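PDB 3C2G: Sys-1 protein from Caenorhabditis elegans, which regulates transcription as a nuclear beta-catenin of Wnt asymmetry signalling, binding the TCF factor POP-1 directly and activating or repressing target genes according to upstream signals. Local coordinates for residues Q52-L55 with N56-D60; N80-D83 with I84-R87; R403-N406 with N407-M411; L458-R461 with S462-R466; C551-N554 with L555-G558. One frame throughout, in Å; residues are numbered along the deposited sequence.

In the fold
The five contacts are local ones in an armadillo domain built of helices, and they fall into two groups on opposite sides of the chain's centre. Interactions 1 and 2, their centres 11 Å apart, lie on successive helices that pack through Ile-54, Ile-58 and Ile-84, with Ile-58 CD1 3.5 Å from Ile-84 CG2. Interactions 3 and 4, centres 14 Å apart, touch where Asn-406 meets Thr-463 and Arg-466; both also reach the bound peptide, through Asn-407 and Glu-459. Interaction 5 stands nearer the C-terminus, its nearest atoms about 11 Å from interaction 4. Between interactions 1 and 3 the centres are 67 Å apart.

Interaction 1. Residues Q52-L55 with N56-D60; sequences QQIL and NIIYD
Gln-52 lays its carboxamide over the flank of Asn-56, one turn on in helix 47-62, and NE2 donates to Asn-56 OD1 at 3.2 Å. The bond is unequal at its two ends: OD1 lies in the amide plane of Gln-52, but NE2 stands 53° out of the carbonyl plane of Asn-56, away from the lone pairs. This fits the tilt of 56° between the two amides. The Gln-52 chain bends at chi2 (54°), which folds its amide along the helix toward Asn-56. Its other end, OE1, is bonded to Gln-100. In the backbone, Gln-52 O accepts Asn-56 N at 2.8 Å, and Asn-56 CG sits 3.2 Å from that same oxygen. An alanine in place of Asn-56 removes OD1, and Gln-52 NE2 would probably lose its acceptor within the helix, leaving the amide freer to turn about its remaining link to Gln-100.

On another face of the helix the contact is apolar. Ile-54 CG2 meets Ile-58 CD1 at 4.0 Å, the two chains crossing at a slant, and both pack on Ile-84 of helix 71-90. In the same turn Ile-58 N donates to Ile-54 O at 2.8 Å and Tyr-59 N to Leu-55 O at 2.9 Å. Helix 47-62 of the armadillo domain is thus amphipathic here: buried isoleucines on one side join it to a neighbouring helix, while on another the Gln-52 to Asn-56 amide bond probably restrains two partly exposed side chains.

Interaction 2. Residues N80-D83 with I84-R87; sequences NLLD and ILRR
A chi1 of -171° turns the Asp-83 carboxylate away from its own N-H and toward the next helical turn, where Arg-86 and Arg-87 both bend at chi3 to bring a guanidinium to it. For Arg-86 that bend is 66°, and it carries NH2 to Asp-83 OD1 at 2.8 Å, a salt bridge that meets the oxygen on its syn side. OD1 lies near the edge of the guanidinium but somewhat tilted from its plane, and the two flat groups are 49° apart. Arg-87 comes to the other oxygen: NH1 is modelled 2.5 Å from Asp-83 OD2, so short that the salt bridge is clearer than its exact length. The backbone adds Arg-87 N to Asp-83 O at 3.1 Å.

This network rides on helix 71-90 of the armadillo domain, which packs against helices 20-37, 47-62, 115-122 and 134-150. From helix 20-37, Arg-31 adds a salt bridge to Asp-83 OD2, so the buried carboxylate has three arginines about it and is likely to be kept ionised by them. Gln-139 of helix 134-150 touches both Asp-83 and Arg-86.

Away from the charges, Leu-82 CD2 and Leu-85 CD2 are 4.3 Å apart; both leucines face helix 115-122, Leu-82 against Ile-119 and Leu-122, Leu-85 against Phe-115. Ile-84 N donates to Asn-80 O at 3.1 Å.

Interaction 3. Residues R403-N406 with N407-M411; sequences RTLN and NFLMM
Leu-405 meets Leu-409 one turn further along helix 388-409 of the armadillo domain; with the asparagines Asn-406 and Asn-407 it has the most surface buried by the contact. Leu-405 sends CG away from its backbone N (chi1 -179°), which lays the isobutyl group along the helix; CG then approaches Leu-409 CD1 to 3.8 Å, the two chains crossing at a slant. The backbone matches them, Leu-409 N donating to Leu-405 O at 3.1 Å.

Asn-407 makes a hydrogen bond to the bound peptide, against which Arg-403 and Met-410 also pack. Its CG lies 3.4 Å from Arg-403 O, the carbonyl that accepts Asn-407 N at 3.2 Å, yet the amide is used outward: OD1 bonds to the peptide backbone, and ND2 makes a weak bond to Ser-350 O. The backbone bond holds the base of Asn-407 in the helix while its OD1 meets the peptide, consistent with the direct binding of POP-1.

Asn-406 O lies 3.2 Å from Met-410 CG, while its side chain turns to helix 457-472, where OD1 bonds to Ser-467 OG and the amide touches Arg-466 and Leu-470. Leu-409 packs on that same Leu-470.

On the side toward helices 339-352 and 357-365, Thr-404 and Phe-408 lie side by side and point the same way, the methyl carbon Thr-404 CG2 coming to 3.7 Å from ring atom Phe-408 CE2.

Interaction 4. Residues L458-R461 with S462-R466; sequences LELR and STILR
Glu-459 O is gripped twice by Thr-463: OG1 donates to it at 2.7 Å, and the backbone N of the same residue at 3.1 Å. The two donors arrive from opposite faces of the carbonyl plane. A threonine hydroxyl folded back onto the carbonyl of the preceding turn is a familiar feature of helices, here helix 457-472 of the armadillo domain. It depends on chi1 (-58°), which puts OG1 beside the backbone N; the side chain also packs on Cys-399 of helix 388-409. Replacing Thr-463 by a valine takes the hydroxyl away, and Glu-459 O would probably keep its backbone bond but lose the shorter of its two, with an apolar methyl set close to it.

The carboxylate of Glu-459 serves another partner: OE2 forms a salt bridge with a basic side chain of the bound peptide. Arg-461, extended from CG to NE, reaches the C-terminal end of helix 437-448 and the residue just after it, NE bonding to Cys-446 O and NH2 to Cys-449 O, while Trp-504 gives a cation-pi contact.

Leu-460 and Ile-464 form the apolar pair, Leu-460 CG lying 3.8 Å from Ile-464 CD1; both pack against helix 437-448. Their turn is closed by Ile-464 N to Leu-460 O at 2.9 Å. At the next residue, Leu-465 N bonds to Arg-461 O at 3.3 Å, and Leu-465 CG rests 3.3 Å from that oxygen.

Interaction 5. Residues C551-N554 with L555-G558; sequences CPLN and LLNG
Pro-552 O accepts Leu-555 N at 2.7 Å, and Leu-553 O accepts Leu-556 N at 3.0 Å: these backbone bonds span three residues rather than four. A third bond of this spacing, Asn-557 N to Asn-554 O, is weak. The proline enters the turn at a position where its lack of an N-H breaks no bond of the series, whose first donor is Asn-554 N, to Cys-551 O.

Such spacing defines a short 3-10 segment, which lies in the link between helices 539-544 and 563-579, near the C-terminal end of the armadillo domain. Its apolar contacts fasten the turn to the helices about it. Leu-553 CD1 and Leu-556 CD1 touch at 3.7 Å, the side chains crossing at about a right angle, and both pack on Met-593 of helix 591-598. Pro-552 CB lies 4.3 Å from Leu-555 CD2; Leu-555 then faces Tyr-502 and Phe-506 of helix 494-507.

The polar side chains gather on a more open side. Asn-554 and Asn-557 run side by side and point the same way, their amides 52° apart. Asn-557 ND2 donates only weakly to Asn-554 OD1, at 3.4 Å, but a water bridges the pair at shorter range, donating to Asn-554 OD1 at 3.0 Å and to Asn-557 OD1 at 3.1 Å. The orientation of Asn-554 is further fixed from its other end, where ND2 bonds to Thr-588 O.

Interaction 1. Residues Q52-L55 with N56-D60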
loop_
_atom_site.group_PDB
_atom_site.type_symbol
_atom_site.label_atom_id
_atom_site.label_comp_id
_atom_site.label_asym_id
_atom_site.label_seq_id
_atom_site.Cartn_x
_atom_site.Cartn_y
_atom_site.Cartn_z
ATOM N N GLN A 52 20.587 15.292 34.929
ATOM C CA GLN A 52 21.486 14.141 35.068
ATOM C C GLN A 52 21.465 13.516 36.470
ATOM O O GLN A 52 21.459 12.283 36.604
ATOM C CB GLN A 52 22.919 14.498 34.668
ATOM C CG GLN A 52 23.761 13.289 34.261
ATOM C CD GLN A 52 23.106 12.448 33.146
ATOM O OE1 GLN A 52 22.837 12.947 32.044
ATOM N NE2 GLN A 52 22.854 11.170 33.439
ATOM N N GLN A 53 21.464 14.372 37.495
ATOM C CA GLN A 53 21.375 13.947 38.894
ATOM C C GLN A 53 20.122 13.116 39.138
ATOM O O GLN A 53 20.206 12.039 39.730
ATOM C CB GLN A 53 21.359 15.154 39.849
ATOM C CG GLN A 53 22.686 15.847 40.053
ATOM C CD GLN A 53 22.611 16.998 41.063
ATOM O OE1 GLN A 53 21.822 17.943 40.905
ATOM N NE2 GLN A 53 23.441 16.922 42.106
ATOM N N ILE A 54 18.968 13.625 38.696
ATOM C CA ILE A 54 17.701 12.903 38.830
ATOM C C ILE A 54 17.723 11.592 38.042
ATOM O O ILE A 54 17.312 10.545 38.555
ATOM C CB ILE A 54 16.495 13.737 38.356
ATOM C CG1 ILE A 54 16.527 15.150 38.956
ATOM C CG2 ILE A 54 15.182 13.000 38.647
ATOM C CD1 ILE A 54 15.671 15.352 40.166
ATOM N N LEU A 55 18.198 11.650 36.800
ATOM C CA LEU A 55 18.242 10.464 35.958
ATOM C C LEU A 55 19.099 9.408 36.626
ATOM O O LEU A 55 18.747 8.223 36.637
ATOM C CB LEU A 55 18.771 10.778 34.551
ATOM C CG LEU A 55 17.881 11.597 33.601
ATOM C CD1 LEU A 55 18.604 11.870 32.274
ATOM C CD2 LEU A 55 16.534 10.918 33.359
ATOM N N ASN A 56 20.213 9.846 37.206
ATOM C CA ASN A 56 21.130 8.917 37.844
ATOM C C ASN A 56 20.523 8.274 39.076
ATOM O O ASN A 56 20.849 7.131 39.392
ATOM C CB ASN A 56 22.467 9.588 38.157
ATOM C CG ASN A 56 23.372 9.681 36.935
ATOM O OD1 ASN A 56 23.090 9.092 35.880
ATOM N ND2 ASN A 56 24.474 10.407 37.076
ATOM N N ILE A 57 19.623 8.993 39.747
ATOM C CA ILE A 57 18.882 8.424 40.873
ATOM C C ILE A 57 17.791 7.450 40.400
ATOM O O ILE A 57 17.637 6.349 40.955
ATOM C CB ILE A 57 18.290 9.519 41.814
ATOM C CG1 ILE A 57 19.415 10.248 42.560
ATOM C CG2 ILE A 57 17.343 8.899 42.828
ATOM C CD1 ILE A 57 18.947 11.447 43.390
ATOM N N ILE A 58 17.028 7.855 39.387
ATOM C CA ILE A 58 16.052 6.949 38.783
ATOM C C ILE A 58 16.705 5.599 38.464
ATOM O O ILE A 58 16.230 4.534 38.908
ATOM C CB ILE A 58 15.389 7.573 37.540
ATOM C CG1 ILE A 58 14.432 8.689 37.977
ATOM C CG2 ILE A 58 14.662 6.499 36.740
ATOM C CD1 ILE A 58 14.020 9.610 36.882
ATOM N N TYR A 59 17.821 5.653 37.743
ATOM C CA TYR A 59 18.569 4.451 37.387
ATOM C C TYR A 59 18.980 3.645 38.624
ATOM O O TYR A 59 18.691 2.449 38.725
ATOM C CB TYR A 59 19.787 4.839 36.554
ATOM C CG TYR A 59 20.634 3.691 36.049
ATOM C CD1 TYR A 59 20.101 2.409 35.909
ATOM C CD2 TYR A 59 21.967 3.898 35.677
ATOM C CE1 TYR A 59 20.870 1.369 35.443
ATOM C CE2 TYR A 59 22.739 2.865 35.186
ATOM C CZ TYR A 59 22.186 1.601 35.073
ATOM O OH TYR A 59 22.942 0.547 34.609
ATOM N N ASP A 60 19.629 4.307 39.576
ATOM C CA ASP A 60 20.052 3.643 40.801
ATOM C C ASP A 60 18.906 2.990 41.588
ATOM O O ASP A 60 19.052 1.872 42.085
ATOM C CB ASP A 60 20.835 4.602 41.703
ATOM C CG ASP A 60 21.412 3.898 42.900
ATOM O OD1 ASP A 60 22.437 3.195 42.721
ATOM O OD2 ASP A 60 20.811 4.010 43.998
#

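Interaction 2. Residues N80-D83 with I84-R87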
loop_
_atom_site.group_PDB
_atom_site.type_symbol
_atom_site.label_atom_id
_atom_site.label_comp_id
_atom_site.label_asym_id
_atom_site.label_seq_id
_atom_site.Cartn_x
_atom_site.Cartn_y
_atom_site.Cartn_z
ATOM N N ASN A 80 7.124 5.661 41.659
ATOM C CA ASN A 80 7.518 7.056 41.870
ATOM C C ASN A 80 8.600 7.504 40.898
ATOM O O ASN A 80 8.468 8.541 40.242
ATOM C CB ASN A 80 7.986 7.268 43.312
ATOM C CG ASN A 80 6.835 7.430 44.289
ATOM O OD1 ASN A 80 6.563 8.531 44.744
ATOM N ND2 ASN A 80 6.153 6.336 44.610
ATOM N N LEU A 81 9.668 6.712 40.807
ATOM C CA LEU A 81 10.772 6.993 39.897
ATOM C C LEU A 81 10.342 6.961 38.422
ATOM O O LEU A 81 10.752 7.812 37.623
ATOM C CB LEU A 81 11.923 6.019 40.140
ATOM C CG LEU A 81 12.477 5.903 41.567
ATOM C CD1 LEU A 81 13.456 4.762 41.655
ATOM C CD2 LEU A 81 13.133 7.192 42.048
ATOM N N LEU A 82 9.497 5.995 38.060
ATOM C CA LEU A 82 9.036 5.900 36.678
ATOM C C LEU A 82 8.120 7.051 36.337
ATOM O O LEU A 82 8.095 7.503 35.197
ATOM C CB LEU A 82 8.375 4.555 36.396
ATOM C CG LEU A 82 9.333 3.363 36.520
ATOM C CD1 LEU A 82 8.583 2.030 36.487
ATOM C CD2 LEU A 82 10.427 3.425 35.459
ATOM N N ASP A 83 7.397 7.550 37.335
ATOM C CA ASP A 83 6.530 8.708 37.125
ATOM C C ASP A 83 7.335 9.980 36.909
ATOM O O ASP A 83 6.939 10.838 36.127
ATOM C CB ASP A 83 5.545 8.904 38.270
ATOM C CG ASP A 83 4.505 9.965 37.949
ATOM O OD1 ASP A 83 3.652 9.730 37.061
ATOM O OD2 ASP A 83 4.562 11.051 38.560
ATOM N N ILE A 84 8.469 10.096 37.599
ATOM C CA ILE A 84 9.389 11.194 37.346
ATOM C C ILE A 84 9.885 11.053 35.912
ATOM O O ILE A 84 9.794 11.989 35.115
ATOM C CB ILE A 84 10.585 11.189 38.344
ATOM C CG1 ILE A 84 10.140 11.660 39.735
ATOM C CG2 ILE A 84 11.724 12.064 37.831
ATOM C CD1 ILE A 84 11.056 11.186 40.876
ATOM N N LEU A 85 10.385 9.871 35.577
ATOM C CA LEU A 85 10.895 9.619 34.233
ATOM C C LEU A 85 9.868 9.950 33.151
ATOM O O LEU A 85 10.204 10.595 32.161
ATOM C CB LEU A 85 11.377 8.174 34.100
ATOM C CG LEU A 85 11.922 7.723 32.743
ATOM C CD1 LEU A 85 13.072 8.607 32.215
ATOM C CD2 LEU A 85 12.362 6.280 32.861
ATOM N N ARG A 86 8.625 9.518 33.356
ATOM C CA ARG A 86 7.554 9.808 32.417
ATOM C C ARG A 86 7.415 11.305 32.209
ATOM O O ARG A 86 7.309 11.775 31.079
ATOM C CB ARG A 86 6.229 9.213 32.893
ATOM C CG ARG A 86 5.055 9.458 31.940
ATOM C CD ARG A 86 3.787 8.718 32.358
ATOM N NE ARG A 86 3.280 9.232 33.622
ATOM C CZ ARG A 86 2.491 10.294 33.741
ATOM N NH1 ARG A 86 2.107 10.963 32.656
ATOM N NH2 ARG A 86 2.095 10.692 34.948
ATOM N N ARG A 87 7.446 12.048 33.310
ATOM C CA ARG A 87 7.296 13.493 33.262
ATOM C C ARG A 87 8.416 14.178 32.480
ATOM O O ARG A 87 8.168 15.138 31.739
ATOM C CB ARG A 87 7.131 14.052 34.675
ATOM C CG ARG A 87 5.773 13.673 35.270
ATOM C CD ARG A 87 5.592 14.082 36.724
ATOM N NE ARG A 87 4.288 14.730 36.868
ATOM C CZ ARG A 87 3.171 14.118 37.247
ATOM N NH1 ARG A 87 3.180 12.836 37.569
ATOM N NH2 ARG A 87 2.044 14.806 37.317
#

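Interaction 3. Residues R403-N406 with N407-M411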
loop_
_atom_site.group_PDB
_atom_site.type_symbol
_atom_site.label_atom_id
_atom_site.label_comp_id
_atom_site.label_asym_id
_atom_site.label_seq_id
_atom_site.Cartn_x
_atom_site.Cartn_y
_atom_site.Cartn_z
ATOM N N ARG A 403 -8.227 -3.066 -16.231
ATOM C CA ARG A 403 -7.101 -4.005 -16.186
ATOM C C ARG A 403 -7.612 -5.424 -15.859
ATOM O O ARG A 403 -7.126 -6.415 -16.392
ATOM C CB ARG A 403 -6.048 -3.537 -15.177
ATOM C CG ARG A 403 -4.614 -3.799 -15.608
ATOM C CD ARG A 403 -3.549 -3.223 -14.629
ATOM N NE ARG A 403 -3.935 -3.386 -13.229
ATOM C CZ ARG A 403 -4.273 -2.379 -12.431
ATOM N NH1 ARG A 403 -4.239 -1.125 -12.892
ATOM N NH2 ARG A 403 -4.650 -2.628 -11.173
ATOM N N THR A 404 -8.620 -5.521 -15.005
ATOM C CA THR A 404 -9.217 -6.813 -14.727
ATOM C C THR A 404 -9.924 -7.346 -15.973
ATOM O O THR A 404 -9.784 -8.526 -16.298
ATOM C CB THR A 404 -10.209 -6.740 -13.565
ATOM O OG1 THR A 404 -9.569 -6.115 -12.453
ATOM C CG2 THR A 404 -10.700 -8.137 -13.182
ATOM N N LEU A 405 -10.662 -6.473 -16.661
ATOM C CA LEU A 405 -11.330 -6.840 -17.905
ATOM C C LEU A 405 -10.346 -7.425 -18.897
ATOM O O LEU A 405 -10.604 -8.468 -19.478
ATOM C CB LEU A 405 -12.063 -5.646 -18.540
ATOM C CG LEU A 405 -12.845 -5.903 -19.856
ATOM C CD1 LEU A 405 -13.917 -6.951 -19.662
ATOM C CD2 LEU A 405 -13.464 -4.619 -20.435
ATOM N N ASN A 406 -9.212 -6.757 -19.057
ATOM C CA ASN A 406 -8.207 -7.129 -20.038
ATOM C C ASN A 406 -7.570 -8.478 -19.746
ATOM O O ASN A 406 -7.276 -9.236 -20.670
ATOM C CB ASN A 406 -7.146 -6.033 -20.159
ATOM C CG ASN A 406 -7.718 -4.707 -20.683
ATOM O OD1 ASN A 406 -8.873 -4.631 -21.117
ATOM N ND2 ASN A 406 -6.900 -3.658 -20.645
ATOM N N ASN A 407 -7.387 -8.792 -18.466
ATOM C CA ASN A 407 -6.928 -10.123 -18.054
ATOM C C ASN A 407 -7.918 -11.242 -18.377
ATOM O O ASN A 407 -7.509 -12.378 -18.573
ATOM C CB ASN A 407 -6.541 -10.140 -16.575
ATOM C CG ASN A 407 -5.286 -9.325 -16.291
ATOM O OD1 ASN A 407 -4.476 -9.082 -17.193
ATOM N ND2 ASN A 407 -5.129 -8.879 -15.042
ATOM N N PHE A 408 -9.209 -10.915 -18.452
ATOM C CA PHE A 408 -10.233 -11.867 -18.909
ATOM C C PHE A 408 -10.223 -12.072 -20.424
ATOM O O PHE A 408 -10.256 -13.200 -20.898
ATOM C CB PHE A 408 -11.641 -11.418 -18.510
ATOM C CG PHE A 408 -11.946 -11.567 -17.062
ATOM C CD1 PHE A 408 -11.765 -12.777 -16.418
ATOM C CD2 PHE A 408 -12.454 -10.498 -16.344
ATOM C CE1 PHE A 408 -12.054 -12.910 -15.073
ATOM C CE2 PHE A 408 -12.750 -10.621 -14.994
ATOM C CZ PHE A 408 -12.547 -11.832 -14.358
ATOM N N LEU A 409 -10.193 -10.978 -21.181
ATOM C CA LEU A 409 -10.429 -11.039 -22.624
ATOM C C LEU A 409 -9.385 -11.857 -23.388
ATOM O O LEU A 409 -9.656 -12.328 -24.482
ATOM C CB LEU A 409 -10.603 -9.639 -23.224
ATOM C CG LEU A 409 -11.814 -8.832 -22.737
ATOM C CD1 LEU A 409 -11.754 -7.358 -23.155
ATOM C CD2 LEU A 409 -13.125 -9.465 -23.175
HETATM N N MSE A 410 -8.216 -12.044 -22.789
HETATM C CA MSE A 410 -7.158 -12.872 -23.365
HETATM C C MSE A 410 -7.647 -14.270 -23.726
HETATM O O MSE A 410 -7.397 -14.751 -24.837
HETATM C CB MSE A 410 -5.983 -12.970 -22.395
HETATM C CG MSE A 410 -5.513 -11.627 -21.870
HETATM SE SE MSE A 410 -4.146 -10.745 -22.969
HETATM C CE MSE A 410 -4.893 -10.901 -24.781
HETATM N N MSE A 411 -8.354 -14.902 -22.787
HETATM C CA MSE A 411 -8.953 -16.228 -22.971
HETATM C C MSE A 411 -9.547 -16.466 -24.358
HETATM O O MSE A 411 -9.378 -17.526 -24.936
HETATM C CB MSE A 411 -10.068 -16.448 -21.945
HETATM C CG MSE A 411 -9.620 -16.546 -20.496
HETATM SE SE MSE A 411 -11.164 -16.494 -19.271
HETATM C CE MSE A 411 -12.182 -18.039 -19.949
#

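Interaction 4. Residues L458-R461 with S462-R466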
loop_
_atom_site.group_PDB
_atom_site.type_symbol
_atom_site.label_atom_id
_atom_site.label_comp_id
_atom_site.label_asym_id
_atom_site.label_seq_id
_atom_site.Cartn_x
_atom_site.Cartn_y
_atom_site.Cartn_z
ATOM N N LEU A 458 -2.614 9.227 -17.197
ATOM C CA LEU A 458 -1.811 8.650 -18.265
ATOM C C LEU A 458 -1.988 7.137 -18.366
ATOM O O LEU A 458 -2.173 6.595 -19.459
ATOM C CB LEU A 458 -0.337 8.998 -18.069
ATOM C CG LEU A 458 0.675 8.371 -19.029
ATOM C CD1 LEU A 458 0.347 8.705 -20.512
ATOM C CD2 LEU A 458 2.090 8.800 -18.667
ATOM N N GLU A 459 -1.933 6.474 -17.216
ATOM C CA GLU A 459 -2.010 5.031 -17.140
ATOM C C GLU A 459 -3.429 4.579 -17.442
ATOM O O GLU A 459 -3.625 3.505 -18.007
ATOM C CB GLU A 459 -1.565 4.548 -15.757
ATOM C CG GLU A 459 -1.384 3.028 -15.645
ATOM C CD GLU A 459 -0.848 2.560 -14.294
ATOM O OE1 GLU A 459 -0.060 3.297 -13.651
ATOM O OE2 GLU A 459 -1.213 1.430 -13.889
ATOM N N LEU A 460 -4.408 5.403 -17.070
ATOM C CA LEU A 460 -5.799 5.144 -17.398
ATOM C C LEU A 460 -6.057 5.163 -18.913
ATOM O O LEU A 460 -6.736 4.292 -19.436
ATOM C CB LEU A 460 -6.725 6.148 -16.710
ATOM C CG LEU A 460 -8.214 6.015 -17.079
ATOM C CD1 LEU A 460 -8.782 4.636 -16.712
ATOM C CD2 LEU A 460 -9.048 7.102 -16.449
ATOM N N ARG A 461 -5.525 6.161 -19.605
ATOM C CA ARG A 461 -5.766 6.323 -21.039
ATOM C C ARG A 461 -5.057 5.238 -21.827
ATOM O O ARG A 461 -5.558 4.757 -22.826
ATOM C CB ARG A 461 -5.342 7.720 -21.507
ATOM C CG ARG A 461 -6.191 8.800 -20.881
ATOM C CD ARG A 461 -5.839 10.205 -21.301
ATOM N NE ARG A 461 -6.981 11.051 -20.977
ATOM C CZ ARG A 461 -7.030 12.370 -21.116
ATOM N NH1 ARG A 461 -5.977 13.046 -21.567
ATOM N NH2 ARG A 461 -8.145 13.011 -20.792
ATOM N N SER A 462 -3.898 4.831 -21.348
ATOM C CA SER A 462 -3.192 3.738 -21.964
ATOM C C SER A 462 -3.993 2.439 -21.825
ATOM O O SER A 462 -4.095 1.669 -22.782
ATOM C CB SER A 462 -1.818 3.598 -21.321
ATOM O OG SER A 462 -1.047 2.630 -21.993
ATOM N N THR A 463 -4.573 2.219 -20.644
ATOM C CA THR A 463 -5.325 0.993 -20.330
ATOM C C THR A 463 -6.644 0.939 -21.100
ATOM O O THR A 463 -7.093 -0.126 -21.510
ATOM C CB THR A 463 -5.600 0.884 -18.803
ATOM O OG1 THR A 463 -4.356 0.910 -18.098
ATOM C CG2 THR A 463 -6.331 -0.402 -18.444
ATOM N N ILE A 464 -7.260 2.097 -21.297
ATOM C CA ILE A 464 -8.497 2.177 -22.057
ATOM C C ILE A 464 -8.271 1.766 -23.518
ATOM O O ILE A 464 -9.084 1.029 -24.086
ATOM C CB ILE A 464 -9.102 3.578 -21.999
ATOM C CG1 ILE A 464 -9.658 3.853 -20.599
ATOM C CG2 ILE A 464 -10.201 3.729 -23.051
ATOM C CD1 ILE A 464 -10.046 5.300 -20.371
ATOM N N LEU A 465 -7.171 2.228 -24.113
ATOM C CA LEU A 465 -6.881 1.893 -25.497
ATOM C C LEU A 465 -6.771 0.385 -25.616
ATOM O O LEU A 465 -7.285 -0.216 -26.570
ATOM C CB LEU A 465 -5.600 2.567 -25.995
ATOM C CG LEU A 465 -5.606 4.088 -26.042
ATOM C CD1 LEU A 465 -4.233 4.607 -26.483
ATOM C CD2 LEU A 465 -6.714 4.621 -26.948
ATOM N N ARG A 466 -6.114 -0.213 -24.628
ATOM C CA ARG A 466 -5.923 -1.652 -24.597
ATOM C C ARG A 466 -7.274 -2.382 -24.521
ATOM O O ARG A 466 -7.501 -3.360 -25.231
ATOM C CB ARG A 466 -5.027 -2.038 -23.422
ATOM C CG ARG A 466 -3.946 -3.025 -23.793
ATOM C CD ARG A 466 -4.381 -4.433 -23.583
ATOM N NE ARG A 466 -3.702 -5.348 -24.499
ATOM C CZ ARG A 466 -2.909 -6.336 -24.108
ATOM N NH1 ARG A 466 -2.689 -6.524 -22.808
ATOM N NH2 ARG A 466 -2.351 -7.135 -25.009
#

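Interaction 5. Residues C551-N554 with L555-G558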
loop_
_atom_site.group_PDB
_atom_site.type_symbol
_atom_site.label_atom_id
_atom_site.label_comp_id
_atom_site.label_asym_id
_atom_site.label_seq_id
_atom_site.Cartn_x
_atom_site.Cartn_y
_atom_site.Cartn_z
ATOM N N CYS A 551 1.777 13.005 -39.389
ATOM C CA CYS A 551 2.449 11.834 -39.956
ATOM C C CYS A 551 2.996 10.836 -38.929
ATOM O O CYS A 551 4.012 11.107 -38.294
ATOM C CB CYS A 551 3.607 12.291 -40.835
ATOM S SG CYS A 551 4.315 10.926 -41.769
ATOM N N PRO A 552 2.336 9.673 -38.777
ATOM C CA PRO A 552 2.806 8.657 -37.824
ATOM C C PRO A 552 4.229 8.183 -38.106
ATOM O O PRO A 552 4.949 7.840 -37.174
ATOM C CB PRO A 552 1.810 7.508 -38.005
ATOM C CG PRO A 552 0.589 8.155 -38.570
ATOM C CD PRO A 552 1.106 9.239 -39.465
ATOM N N LEU A 553 4.638 8.196 -39.376
ATOM C CA LEU A 553 5.994 7.799 -39.752
ATOM C C LEU A 553 7.066 8.499 -38.919
ATOM O O LEU A 553 8.097 7.904 -38.600
ATOM C CB LEU A 553 6.246 7.996 -41.253
ATOM C CG LEU A 553 7.538 7.396 -41.840
ATOM C CD1 LEU A 553 7.756 5.922 -41.423
ATOM C CD2 LEU A 553 7.589 7.526 -43.360
ATOM N N ASN A 554 6.796 9.745 -38.535
ATOM C CA ASN A 554 7.712 10.527 -37.700
ATOM C C ASN A 554 7.924 9.952 -36.284
ATOM O O ASN A 554 8.850 10.351 -35.580
ATOM C CB ASN A 554 7.265 11.997 -37.645
ATOM C CG ASN A 554 7.387 12.705 -38.999
ATOM O OD1 ASN A 554 8.283 12.414 -39.795
ATOM N ND2 ASN A 554 6.480 13.643 -39.259
ATOM N N LEU A 555 7.063 9.017 -35.879
ATOM C CA LEU A 555 7.248 8.257 -34.637
ATOM C C LEU A 555 8.501 7.373 -34.677
ATOM O O LEU A 555 8.981 6.917 -33.644
ATOM C CB LEU A 555 6.035 7.364 -34.388
ATOM C CG LEU A 555 4.886 7.703 -33.440
ATOM C CD1 LEU A 555 4.775 9.179 -33.068
ATOM C CD2 LEU A 555 3.595 7.209 -34.080
ATOM N N LEU A 556 9.004 7.121 -35.881
ATOM C CA LEU A 556 10.124 6.208 -36.076
ATOM C C LEU A 556 11.444 6.940 -36.172
ATOM O O LEU A 556 12.487 6.310 -36.308
ATOM C CB LEU A 556 9.935 5.376 -37.340
ATOM C CG LEU A 556 8.738 4.439 -37.459
ATOM C CD1 LEU A 556 8.898 3.604 -38.721
ATOM C CD2 LEU A 556 8.593 3.552 -36.242
ATOM N N ASN A 557 11.395 8.268 -36.104
ATOM C CA ASN A 557 12.598 9.102 -36.199
ATOM C C ASN A 557 13.621 8.848 -35.075
ATOM O O ASN A 557 14.811 9.129 -35.238
ATOM C CB ASN A 557 12.225 10.593 -36.292
ATOM C CG ASN A 557 11.454 10.939 -37.585
ATOM O OD1 ASN A 557 11.406 10.150 -38.539
ATOM N ND2 ASN A 557 10.852 12.130 -37.611
ATOM N N GLY A 558 13.158 8.309 -33.947
ATOM C CA GLY A 558 14.057 7.896 -32.873
ATOM C C GLY A 558 14.682 6.538 -33.151
ATOM O O GLY A 558 14.640 6.034 -34.286
HETATM O O HOH W 1 9.710 10.135 -41.113
#